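Local coordinates for activator of Hsp90 ATPase homologue 1/2-like C-terminal domain-containing protein (Mycobacterium smegmatis, PDB 3UID) that is probably a toxin, being the structural counterpart of a Mycobacterium tuberculosis type II toxin of the hypoxic response, though its molecular action is not established, at residues A[4-9]-A[15-20]; A[104-109]-A[137-142]; A[113-116]-A[121-124]; A[124-129]-A[150-155]. All blocks are in the same frame, centred on the assembly; numbering follows the deposited sequence.

Interaction 1 (A[4-9]-A[15-20]); sequences TDVKHD and LTITAE
Thr-4 and Asp-5 both face Thr-18, a classic beta bulge that shows how an antiparallel hairpin absorbs one extra residue. The carbonyl O of Thr-18 takes a nearly straight bond from Thr-4 N (2.8 Å), with the Asp-5 N bond weak, and Thr-4 OG1 adds a weak third. That hydroxyl sits between its own backbone N and carbonyl carbon (chi1 61°), which also sets OG1 3.4 Å from CG2 of Thr-18. The CG2 of Thr-4 lies instead near the side chain of Glu-20, a tentative contact because that residue is modelled in two conformers. Beyond the bulge the ladder is regular: Thr-18 N to Asp-5 O, then paired bonds between Lys-7 and Thr-16. On the face of Val-6 and Leu-15, CG1 of the valine meets CD1 of the leucine at 4.1 Å, and helices 133-141 and 144-158 cover Leu-15. On the other face, one water donates to Asp-5 OD2 (2.7 Å) and to Thr-16 O (3.0 Å) while accepting from Thr-18 OG1 (2.9 Å). A second water joins Lys-7 O with Thr-16 OG1. The hairpin is thus two-sided, largely apolar where Leu-15 and Ile-17 meet the helices and water-bridged on the face of Asp-5.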
loop_
_atom_site.group_PDB
_atom_site.type_symbol
_atom_site.label_atom_id
_atom_site.label_comp_id
_atom_site.label_asym_id
_atom_site.label_seq_id
_atom_site.Cartn_x
_atom_site.Cartn_y
_atom_site.Cartn_z
ATOM N N THR A 4 4.218 -3.663 13.058
ATOM C CA THR A 4 5.008 -4.505 13.953
ATOM C C THR A 4 6.481 -4.638 13.554
ATOM O O THR A 4 7.319 -4.997 14.397
ATOM C CB THR A 4 4.394 -5.912 14.125
ATOM O OG1 THR A 4 4.348 -6.579 12.858
ATOM C CG2 THR A 4 2.982 -5.823 14.706
ATOM N N ASP A 5 6.799 -4.355 12.283
ATOM C CA ASP A 5 8.185 -4.396 11.818
ATOM C C ASP A 5 8.339 -3.631 10.521
ATOM O O ASP A 5 7.443 -3.625 9.691
ATOM C CB ASP A 5 8.647 -5.835 11.587
ATOM C CG ASP A 5 10.159 -5.949 11.440
ATOM O OD1 ASP A 5 10.870 -5.839 12.455
ATOM O OD2 ASP A 5 10.634 -6.155 10.313
ATOM N N VAL A 6 9.495 -2.994 10.372
ATOM C CA VAL A 6 9.912 -2.390 9.126
ATOM C C VAL A 6 11.330 -2.868 8.863
ATOM O O VAL A 6 12.194 -2.756 9.735
ATOM C CB VAL A 6 9.911 -0.860 9.243
ATOM C CG1 VAL A 6 10.506 -0.231 7.983
ATOM C CG2 VAL A 6 8.490 -0.359 9.497
ATOM N N LYS A 7 11.570 -3.421 7.676
ATOM C CA LYS A 7 12.914 -3.861 7.324
ATOM C C LYS A 7 13.327 -3.510 5.905
ATOM O O LYS A 7 12.672 -3.900 4.936
ATOM C CB LYS A 7 13.101 -5.370 7.542
ATOM C CG LYS A 7 14.559 -5.768 7.396
ATOM C CD LYS A 7 14.815 -7.240 7.619
ATOM C CE LYS A 7 16.260 -7.570 7.235
ATOM N NZ LYS A 7 16.608 -9.003 7.431
ATOM N N HIS A 8 14.418 -2.765 5.805
ATOM C CA HIS A 8 15.090 -2.531 4.531
ATOM C C HIS A 8 16.190 -3.561 4.405
ATOM O O HIS A 8 17.187 -3.501 5.122
ATOM C CB HIS A 8 15.690 -1.123 4.498
ATOM C CG HIS A 8 16.530 -0.841 3.287
ATOM N ND1 HIS A 8 17.343 0.270 3.198
ATOM C CD2 HIS A 8 16.693 -1.519 2.125
ATOM C CE1 HIS A 8 17.969 0.263 2.034
ATOM N NE2 HIS A 8 17.599 -0.814 1.367
ATOM N N ASP A 9 16.001 -4.500 3.489
ATOM C CA ASP A 9 16.973 -5.547 3.248
ATOM C C ASP A 9 17.906 -5.102 2.116
ATOM O O ASP A 9 17.503 -5.048 0.951
ATOM C CB ASP A 9 16.233 -6.852 2.916
ATOM C CG ASP A 9 17.149 -8.059 2.866
ATOM O OD1 ASP A 9 18.318 -7.916 2.467
ATOM O OD2 ASP A 9 16.674 -9.168 3.207
ATOM N N LEU A 15 11.937 -3.460 0.672
ATOM C CA LEU A 15 11.388 -2.821 1.865
ATOM C C LEU A 15 10.143 -3.589 2.281
ATOM O O LEU A 15 9.175 -3.674 1.529
ATOM C CB LEU A 15 11.047 -1.352 1.597
ATOM C CG LEU A 15 10.277 -0.659 2.721
ATOM C CD1 LEU A 15 11.126 -0.555 3.979
ATOM C CD2 LEU A 15 9.822 0.720 2.278
ATOM N N THR A 16 10.196 -4.188 3.466
ATOM C CA THR A 16 9.103 -5.008 3.965
ATOM C C THR A 16 8.508 -4.375 5.208
ATOM O O THR A 16 9.225 -4.053 6.160
ATOM C CB THR A 16 9.584 -6.438 4.271
ATOM O OG1 THR A 16 10.091 -7.029 3.067
ATOM C CG2 THR A 16 8.438 -7.282 4.772
ATOM N N ILE A 17 7.203 -4.148 5.167
ATOM C CA ILE A 17 6.484 -3.659 6.328
ATOM C C ILE A 17 5.530 -4.758 6.782
ATOM O O ILE A 17 4.825 -5.369 5.972
ATOM C CB ILE A 17 5.737 -2.362 6.003
ATOM C CG1 ILE A 17 6.749 -1.294 5.574
ATOM C CG2 ILE A 17 4.924 -1.913 7.210
ATOM C CD1 ILE A 17 6.199 0.111 5.527
ATOM N N THR A 18 5.547 -5.042 8.074
ATOM C CA THR A 18 4.676 -6.058 8.641
ATOM C C THR A 18 3.709 -5.378 9.599
ATOM O O THR A 18 4.087 -4.455 10.326
ATOM C CB THR A 18 5.493 -7.131 9.389
ATOM O OG1 THR A 18 6.498 -7.668 8.518
ATOM C CG2 THR A 18 4.591 -8.263 9.879
ATOM N N ALA A 19 2.455 -5.808 9.563
ATOM C CA ALA A 19 1.435 -5.286 10.461
ATOM C C ALA A 19 0.645 -6.428 11.047
ATOM O O ALA A 19 0.608 -7.518 10.480
ATOM C CB ALA A 19 0.484 -4.378 9.707
ATOM N N GLU A 20 0.039 -6.164 12.200
ATOM C CA GLU A 20 -0.931 -7.077 12.775
ATOM C C GLU A 20 -2.258 -6.362 12.949
ATOM O O GLU A 20 -2.314 -5.235 13.439
ATOM C CB GLU A 20 -0.414 -7.650 14.090
ATOM C CG GLU A 20 0.710 -8.646 13.874
ATOM C CD GLU A 20 1.356 -9.112 15.162
ATOM O OE1 GLU A 20 0.740 -8.952 16.238
ATOM O OE2 GLU A 20 2.485 -9.641 15.092
HETATM O O HOH W 1 9.024 -6.282 8.091
HETATM O O HOH W 2 12.842 -6.385 3.308
#

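Interaction 2 (A[104-109]-A[137-142]); sequences TDLPVS and QQVLDM
Leu-106 lays its branched end against Gln-138 and Val-139, a loop-on-helix contact at one end of the Bet v 1-like fold, where the link between strands 88-96 and 109-118 passes helix 133-141. The close part is the leucine. CD2 comes within 3.5 Å of OE1 of Gln-138, CD1 lies 3.9 Å from NE2 of the same residue, and the two methyls therefore address opposite atoms of one amide. The glutamine reaches this far because its CG is anti to the backbone N (chi1 -172°) and the chain beyond stays extended. Deeper in, CD1 of Leu-106 also touches CG2 of Val-139 at 4.1 Å, and Val-139 is itself buried against Phe-95, Tyr-130 and Val-144. No hydrogen bond joins the two segments, so shape and van der Waals contact carry the packing. The other side is looser and open to solvent: the carboxylate of the exposed Asp-105 stands 4.3 Å from the amide oxygen, OD1 to OE1, two acceptors at a distance. The loop holds its own shape through an ST turn, in which Leu-106 N donates to Thr-104 OG1 at 3.1 Å.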
loop_
_atom_site.group_PDB
_atom_site.type_symbol
_atom_site.label_atom_id
_atom_site.label_comp_id
_atom_site.label_asym_id
_atom_site.label_seq_id
_atom_site.Cartn_x
_atom_site.Cartn_y
_atom_site.Cartn_z
ATOM N N THR A 104 8.407 10.627 -13.409
ATOM C CA THR A 104 9.715 10.584 -12.752
ATOM C C THR A 104 10.678 9.719 -13.562
ATOM O O THR A 104 10.285 9.089 -14.548
ATOM C CB THR A 104 9.628 10.005 -11.322
ATOM O OG1 THR A 104 9.541 8.577 -11.378
ATOM C CG2 THR A 104 8.412 10.562 -10.571
ATOM N N ASP A 105 11.939 9.678 -13.144
ATOM C CA ASP A 105 12.906 8.827 -13.824
ATOM C C ASP A 105 13.057 7.478 -13.122
ATOM O O ASP A 105 13.998 6.730 -13.391
ATOM C CB ASP A 105 14.261 9.538 -13.960
ATOM C CG ASP A 105 14.900 9.859 -12.622
ATOM O OD1 ASP A 105 14.265 9.630 -11.569
ATOM O OD2 ASP A 105 16.047 10.356 -12.630
ATOM N N LEU A 106 12.118 7.164 -12.239
ATOM C CA LEU A 106 12.178 5.929 -11.469
ATOM C C LEU A 106 11.470 4.787 -12.184
ATOM O O LEU A 106 10.387 4.978 -12.730
ATOM C CB LEU A 106 11.533 6.131 -10.100
ATOM C CG LEU A 106 12.202 7.132 -9.156
ATOM C CD1 LEU A 106 11.312 7.378 -7.940
ATOM C CD2 LEU A 106 13.587 6.645 -8.726
ATOM N N PRO A 107 12.069 3.589 -12.155
ATOM C CA PRO A 107 11.357 2.405 -12.656
ATOM C C PRO A 107 10.285 1.980 -11.664
ATOM O O PRO A 107 10.289 2.447 -10.518
ATOM C CB PRO A 107 12.449 1.340 -12.712
ATOM C CG PRO A 107 13.437 1.758 -11.646
ATOM C CD PRO A 107 13.406 3.267 -11.627
ATOM N N VAL A 108 9.379 1.100 -12.083
ATOM C CA VAL A 108 8.378 0.589 -11.155
ATOM C C VAL A 108 9.033 -0.285 -10.083
ATOM O O VAL A 108 10.138 -0.792 -10.263
ATOM C CB VAL A 108 7.276 -0.245 -11.878
ATOM C CG1 VAL A 108 6.543 0.608 -12.913
ATOM C CG2 VAL A 108 7.865 -1.513 -12.524
ATOM N N SER A 109 8.334 -0.448 -8.964
ATOM C CA SER A 109 8.688 -1.445 -7.968
ATOM C C SER A 109 7.742 -2.622 -8.165
ATOM O O SER A 109 6.671 -2.466 -8.764
ATOM C CB SER A 109 8.540 -0.857 -6.558
ATOM O OG SER A 109 7.203 -0.427 -6.314
ATOM N N GLN A 137 16.440 4.148 -2.280
ATOM C CA GLN A 137 16.804 5.252 -1.405
ATOM C C GLN A 137 15.948 6.475 -1.707
ATOM O O GLN A 137 15.507 7.166 -0.794
ATOM C CB GLN A 137 18.288 5.597 -1.549
ATOM C CG GLN A 137 18.766 6.616 -0.530
ATOM C CD GLN A 137 18.439 6.195 0.886
ATOM O OE1 GLN A 137 18.847 5.125 1.339
ATOM N NE2 GLN A 137 17.683 7.028 1.590
ATOM N N GLN A 138 15.703 6.735 -2.985
ATOM C CA GLN A 138 14.938 7.916 -3.363
ATOM C C GLN A 138 13.487 7.807 -2.890
ATOM O O GLN A 138 12.891 8.795 -2.461
ATOM C CB GLN A 138 15.000 8.160 -4.870
ATOM C CG GLN A 138 14.384 9.493 -5.280
ATOM C CD GLN A 138 14.499 9.767 -6.765
ATOM O OE1 GLN A 138 15.410 9.279 -7.430
ATOM N NE2 GLN A 138 13.565 10.551 -7.296
ATOM N N VAL A 139 12.929 6.603 -2.962
ATOM C CA VAL A 139 11.570 6.376 -2.503
ATOM C C VAL A 139 11.489 6.456 -0.973
ATOM O O VAL A 139 10.520 6.989 -0.426
ATOM C CB VAL A 139 11.027 5.031 -3.032
ATOM C CG1 VAL A 139 9.691 4.705 -2.407
ATOM C CG2 VAL A 139 10.920 5.089 -4.553
ATOM N N LEU A 140 12.513 5.953 -0.282
ATOM C CA LEU A 140 12.568 6.105 1.176
ATOM C C LEU A 140 12.582 7.585 1.552
ATOM O O LEU A 140 11.949 8.002 2.520
ATOM C CB LEU A 140 13.785 5.387 1.773
ATOM C CG LEU A 140 13.737 3.859 1.852
ATOM C CD1 LEU A 140 15.137 3.288 2.084
ATOM C CD2 LEU A 140 12.773 3.366 2.924
ATOM N N ASP A 141 13.289 8.388 0.767
ATOM C CA ASP A 141 13.417 9.801 1.080
ATOM C C ASP A 141 12.121 10.575 0.846
ATOM O O ASP A 141 11.918 11.650 1.422
ATOM C CB ASP A 141 14.569 10.416 0.287
ATOM C CG ASP A 141 15.933 10.014 0.831
ATOM O OD1 ASP A 141 15.992 9.436 1.938
ATOM O OD2 ASP A 141 16.948 10.288 0.155
ATOM N N MET A 142 11.249 10.025 0.009
ATOM C CA MET A 142 9.949 10.623 -0.288
ATOM C C MET A 142 8.930 10.386 0.820
ATOM O O MET A 142 7.832 10.942 0.796
ATOM C CB MET A 142 9.395 10.078 -1.609
ATOM C CG MET A 142 10.111 10.601 -2.849
ATOM S SD MET A 142 9.673 9.644 -4.311
ATOM C CE MET A 142 7.914 9.435 -4.051
#

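Interaction 3 (A[113-116]-A[121-124]); sequences YTFT and GTRA
The ring of Phe-115 meets Ala-124 edge-on: CB of the alanine lies near the ring plane, 3.7 Å from CD1 and 3.9 Å from CE1. CG2 of Thr-122 comes in obliquely and stays closer to the stem, 4.0 Å from CB of Phe-115. With CG beside the backbone N (chi1 -49°), the ring stands up from the face of the sheet and presents its CD1-CE1 edge to the alanine methyl. Beyond the hairpin its aromatic partner is Tyr-32, the two planes inclined by about 25°.

The backbones pair as an antiparallel hairpin, with Phe-115 and Ala-124 a non-hydrogen-bonded pair and Thr-116 and Arg-123 a hydrogen-bonded one. In the latter, Thr-116 N reaches Arg-123 O at 2.9 Å, and Arg-123 N returns the bond to Thr-116 O at 2.8 Å. On that face a water donates to Arg-123 O (3.0 Å) and hydrogen-bonds with Thr-116 OG1 (2.9 Å), so the carbonyl has two partners. Arg-123 keeps its CB near the threonine but bends at chi3 (-65°) and leads its guanidinium away, forming a long, weak ion pair with Glu-20. Thr-122 OG1 bonds to the carbonyl of Ala-23. The pair is interior to the sheet, strand 14-21 beside Arg-123 and Ala-124, strand 88-96 bordering strand 109-118, with helix 25-33 packed over Phe-115 and Thr-122 through Ile-28.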
loop_
_atom_site.group_PDB
_atom_site.type_symbol
_atom_site.label_atom_id
_atom_site.label_comp_id
_atom_site.label_asym_id
_atom_site.label_seq_id
_atom_site.Cartn_x
_atom_site.Cartn_y
_atom_site.Cartn_z
ATOM N N TYR A 113 1.606 -8.352 -1.506
ATOM C CA TYR A 113 0.925 -8.230 -0.220
ATOM C C TYR A 113 0.382 -9.588 0.179
ATOM O O TYR A 113 -0.318 -10.239 -0.601
ATOM C CB TYR A 113 -0.265 -7.278 -0.340
ATOM C CG TYR A 113 0.075 -5.807 -0.498
ATOM C CD1 TYR A 113 1.366 -5.376 -0.788
ATOM C CD2 TYR A 113 -0.928 -4.850 -0.357
ATOM C CE1 TYR A 113 1.648 -4.000 -0.920
ATOM C CE2 TYR A 113 -0.669 -3.498 -0.495
ATOM C CZ TYR A 113 0.614 -3.081 -0.777
ATOM O OH TYR A 113 0.871 -1.742 -0.907
ATOM N N THR A 114 0.695 -10.011 1.398
ATOM C CA THR A 114 0.255 -11.306 1.878
ATOM C C THR A 114 -0.454 -11.166 3.222
ATOM O O THR A 114 0.055 -10.503 4.133
ATOM C CB THR A 114 1.441 -12.278 1.964
ATOM O OG1 THR A 114 2.060 -12.365 0.676
ATOM C CG2 THR A 114 0.985 -13.656 2.398
ATOM N N PHE A 115 -1.628 -11.792 3.328
ATOM C CA PHE A 115 -2.467 -11.731 4.525
ATOM C C PHE A 115 -2.661 -13.147 5.057
ATOM O O PHE A 115 -3.213 -14.018 4.377
ATOM C CB PHE A 115 -3.827 -11.097 4.196
ATOM C CG PHE A 115 -3.715 -9.818 3.429
ATOM C CD1 PHE A 115 -3.171 -8.695 4.027
ATOM C CD2 PHE A 115 -4.143 -9.735 2.116
ATOM C CE1 PHE A 115 -3.050 -7.509 3.327
ATOM C CE2 PHE A 115 -4.015 -8.551 1.406
ATOM C CZ PHE A 115 -3.475 -7.433 2.018
ATOM N N THR A 116 -2.184 -13.397 6.270
ATOM C CA THR A 116 -2.312 -14.730 6.841
ATOM C C THR A 116 -2.872 -14.701 8.243
ATOM O O THR A 116 -2.742 -13.710 8.964
ATOM C CB THR A 116 -0.979 -15.489 6.799
ATOM O OG1 THR A 116 0.043 -14.706 7.425
ATOM C CG2 THR A 116 -0.585 -15.765 5.347
ATOM N N GLY A 121 -6.640 -13.309 14.045
ATOM C CA GLY A 121 -6.491 -12.004 13.432
ATOM C C GLY A 121 -5.677 -12.138 12.162
ATOM O O GLY A 121 -5.628 -13.222 11.570
ATOM N N THR A 122 -5.037 -11.052 11.738
ATOM C CA THR A 122 -4.305 -11.059 10.479
ATOM C C THR A 122 -2.906 -10.499 10.628
ATOM O O THR A 122 -2.717 -9.414 11.188
ATOM C CB THR A 122 -5.028 -10.212 9.416
ATOM O OG1 THR A 122 -6.313 -10.782 9.163
ATOM C CG2 THR A 122 -4.230 -10.165 8.107
ATOM N N ARG A 123 -1.928 -11.241 10.127
ATOM C CA ARG A 123 -0.627 -10.652 9.889
ATOM C C ARG A 123 -0.555 -10.281 8.416
ATOM O O ARG A 123 -0.815 -11.122 7.537
ATOM C CB ARG A 123 0.491 -11.627 10.231
ATOM C CG ARG A 123 1.857 -11.133 9.764
ATOM C CD ARG A 123 2.954 -12.073 10.202
ATOM N NE ARG A 123 3.068 -12.102 11.657
ATOM C CZ ARG A 123 3.924 -12.869 12.322
ATOM N NH1 ARG A 123 4.743 -13.676 11.661
ATOM N NH2 ARG A 123 3.962 -12.829 13.648
ATOM N N ALA A 124 -0.223 -9.026 8.151
ATOM C CA ALA A 124 -0.072 -8.539 6.786
ATOM C C ALA A 124 1.386 -8.252 6.520
ATOM O O ALA A 124 2.021 -7.536 7.297
ATOM C CB ALA A 124 -0.879 -7.281 6.587
HETATM O O HOH W 3 1.357 -12.507 5.977
#

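Interaction 4 (A[124-129]-A[150-155]); sequences ATYVGT and SAINQI
Tyr-126 and Ile-152 bring together two contrasting backbones: segment 124-129 is a beta strand, and segment 150-155 is helical, its turns closed by bonds such as Gln-154 N to Ser-150 O (2.9 Å). The chains themselves stay well apart, 10.8 Å between CA of Tyr-126 and CA of Ile-152, and no hydrogen bond crosses the gap. Side chains alone bridge it.

The long tyrosine does most of the reaching. Its CG lies anti to the carbonyl carbon (chi1 -52°), and the ring stands up from the sheet with its hydroxyl end toward the helix. Ile-152 answers from the other direction: an extended branch (chi2 158°) puts CD1 4.1 Å from CE2 of Tyr-126, and the two side chains slide past each other head to tail. The methyl approaches the ring obliquely. One turn on, CD1 of Ile-155 lies 4.3 Å from the tyrosine OH, so two isoleucines one helical turn apart sit beside the outer half of the ring.

The hydroxyl has a polar partner outside the two segments, the hydroxyl of Tyr-32, to which it hydrogen-bonds. Tyr-113 adds an edge-to-face contact to the ring, which would restrict its rotation. Ile-155 also touches Ile-28, Ile-31 and Tyr-32 of helix 25-33 as well as Val-41. A long C-terminal helix resting on a curved antiparallel sheet is the helix-grip fold of the SRPBCC superfamily, and relatives commonly bind ligands between these two layers; whether this protein does so is not known.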
loop_
_atom_site.group_PDB
_atom_site.type_symbol
_atom_site.label_atom_id
_atom_site.label_comp_id
_atom_site.label_asym_id
_atom_site.label_seq_id
_atom_site.Cartn_x
_atom_site.Cartn_y
_atom_site.Cartn_z
ATOM N N ALA A 124 -0.223 -9.026 8.151
ATOM C CA ALA A 124 -0.072 -8.539 6.786
ATOM C C ALA A 124 1.386 -8.252 6.520
ATOM O O ALA A 124 2.021 -7.536 7.297
ATOM C CB ALA A 124 -0.879 -7.281 6.587
ATOM N N THR A 125 1.902 -8.785 5.414
ATOM C CA THR A 125 3.279 -8.541 5.028
ATOM C C THR A 125 3.282 -7.869 3.668
ATOM O O THR A 125 2.737 -8.412 2.704
ATOM C CB THR A 125 4.085 -9.843 4.969
ATOM O OG1 THR A 125 4.003 -10.506 6.244
ATOM C CG2 THR A 125 5.539 -9.552 4.649
ATOM N N TYR A 126 3.860 -6.676 3.610
ATOM C CA TYR A 126 3.912 -5.895 2.387
ATOM C C TYR A 126 5.364 -5.810 1.922
ATOM O O TYR A 126 6.179 -5.118 2.541
ATOM C CB TYR A 126 3.391 -4.482 2.655
ATOM C CG TYR A 126 2.029 -4.391 3.339
ATOM C CD1 TYR A 126 0.866 -4.249 2.593
ATOM C CD2 TYR A 126 1.918 -4.409 4.728
ATOM C CE1 TYR A 126 -0.379 -4.117 3.219
ATOM C CE2 TYR A 126 0.676 -4.287 5.366
ATOM C CZ TYR A 126 -0.463 -4.144 4.600
ATOM O OH TYR A 126 -1.700 -4.027 5.212
ATOM N N VAL A 127 5.679 -6.519 0.844
ATOM C CA VAL A 127 7.057 -6.608 0.362
ATOM C C VAL A 127 7.203 -5.880 -0.966
ATOM O O VAL A 127 6.590 -6.269 -1.964
ATOM C CB VAL A 127 7.518 -8.068 0.154
ATOM C CG1 VAL A 127 8.969 -8.116 -0.341
ATOM C CG2 VAL A 127 7.359 -8.890 1.443
ATOM N N GLY A 128 8.027 -4.838 -0.967
ATOM C CA GLY A 128 8.320 -4.064 -2.167
ATOM C C GLY A 128 9.745 -4.316 -2.609
ATOM O O GLY A 128 10.671 -4.202 -1.801
ATOM N N THR A 129 9.919 -4.647 -3.886
ATOM C CA THR A 129 11.221 -4.983 -4.443
ATOM C C THR A 129 11.585 -3.920 -5.468
ATOM O O THR A 129 10.792 -3.617 -6.367
ATOM C CB THR A 129 11.198 -6.359 -5.115
ATOM O OG1 THR A 129 10.813 -7.361 -4.165
ATOM C CG2 THR A 129 12.580 -6.703 -5.686
ATOM N N SER A 150 0.771 5.216 8.160
ATOM C CA SER A 150 -0.517 5.881 8.304
ATOM C C SER A 150 -1.672 4.996 7.844
ATOM O O SER A 150 -2.693 4.903 8.532
ATOM C CB SER A 150 -0.534 7.199 7.521
ATOM O OG SER A 150 -1.817 7.823 7.577
ATOM N N ALA A 151 -1.519 4.350 6.688
ATOM C CA ALA A 151 -2.594 3.512 6.161
ATOM C C ALA A 151 -2.870 2.358 7.114
ATOM O O ALA A 151 -4.020 2.024 7.383
ATOM C CB ALA A 151 -2.252 3.006 4.771
ATOM N N ILE A 152 -1.810 1.758 7.634
ATOM C CA ILE A 152 -1.956 0.671 8.605
ATOM C C ILE A 152 -2.703 1.120 9.865
ATOM O O ILE A 152 -3.613 0.422 10.342
ATOM C CB ILE A 152 -0.589 0.065 8.931
ATOM C CG1 ILE A 152 -0.144 -0.807 7.752
ATOM C CG2 ILE A 152 -0.645 -0.783 10.208
ATOM C CD1 ILE A 152 1.382 -1.017 7.713
ATOM N N ASN A 153 -2.368 2.301 10.369
ATOM C CA ASN A 153 -3.088 2.840 11.512
ATOM C C ASN A 153 -4.537 3.163 11.184
ATOM O O ASN A 153 -5.408 2.980 12.026
ATOM C CB ASN A 153 -2.374 4.055 12.090
ATOM C CG ASN A 153 -1.024 3.695 12.666
ATOM O OD1 ASN A 153 -0.813 2.563 13.123
ATOM N ND2 ASN A 153 -0.095 4.646 12.637
ATOM N N GLN A 154 -4.799 3.622 9.963
ATOM C CA GLN A 154 -6.188 3.874 9.568
ATOM C C GLN A 154 -6.978 2.577 9.488
ATOM O O GLN A 154 -8.151 2.540 9.860
ATOM C CB GLN A 154 -6.289 4.667 8.258
ATOM C CG GLN A 154 -5.831 6.137 8.391
ATOM C CD GLN A 154 -6.592 6.883 9.470
ATOM O OE1 GLN A 154 -7.821 6.877 9.495
ATOM N NE2 GLN A 154 -5.860 7.508 10.383
ATOM N N ILE A 155 -6.344 1.515 9.002
ATOM C CA ILE A 155 -6.995 0.206 8.991
ATOM C C ILE A 155 -7.341 -0.202 10.418
ATOM O O ILE A 155 -8.472 -0.602 10.672
ATOM C CB ILE A 155 -6.131 -0.875 8.308
ATOM C CG1 ILE A 155 -6.040 -0.601 6.806
ATOM C CG2 ILE A 155 -6.720 -2.272 8.551
ATOM C CD1 ILE A 155 -4.946 -1.421 6.116
#

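The four contacts lie on one antiparallel sheet and the helices that cover it. Strand 121-129 links three of them: interactions 3 and 4 share Ala-124, and their centres are 10 Å apart, while interaction 1 runs alongside, with centres 8 Å from interaction 4 and 12 Å from interaction 3. Backbone bonds probably tie these ladders, as from Ala-19 N to Ala-124 O (2.9 Å) and from Tyr-126 N to Ile-17 O (2.9 Å). Interaction 2 stands at the other end, about 25 Å from interaction 3 between centres, yet reaches interaction 1 where Leu-140 CD2 touches Leu-15 CD2 at 4.0 Å. Interaction 4, about 5 Å from the chain centre, is the innermost.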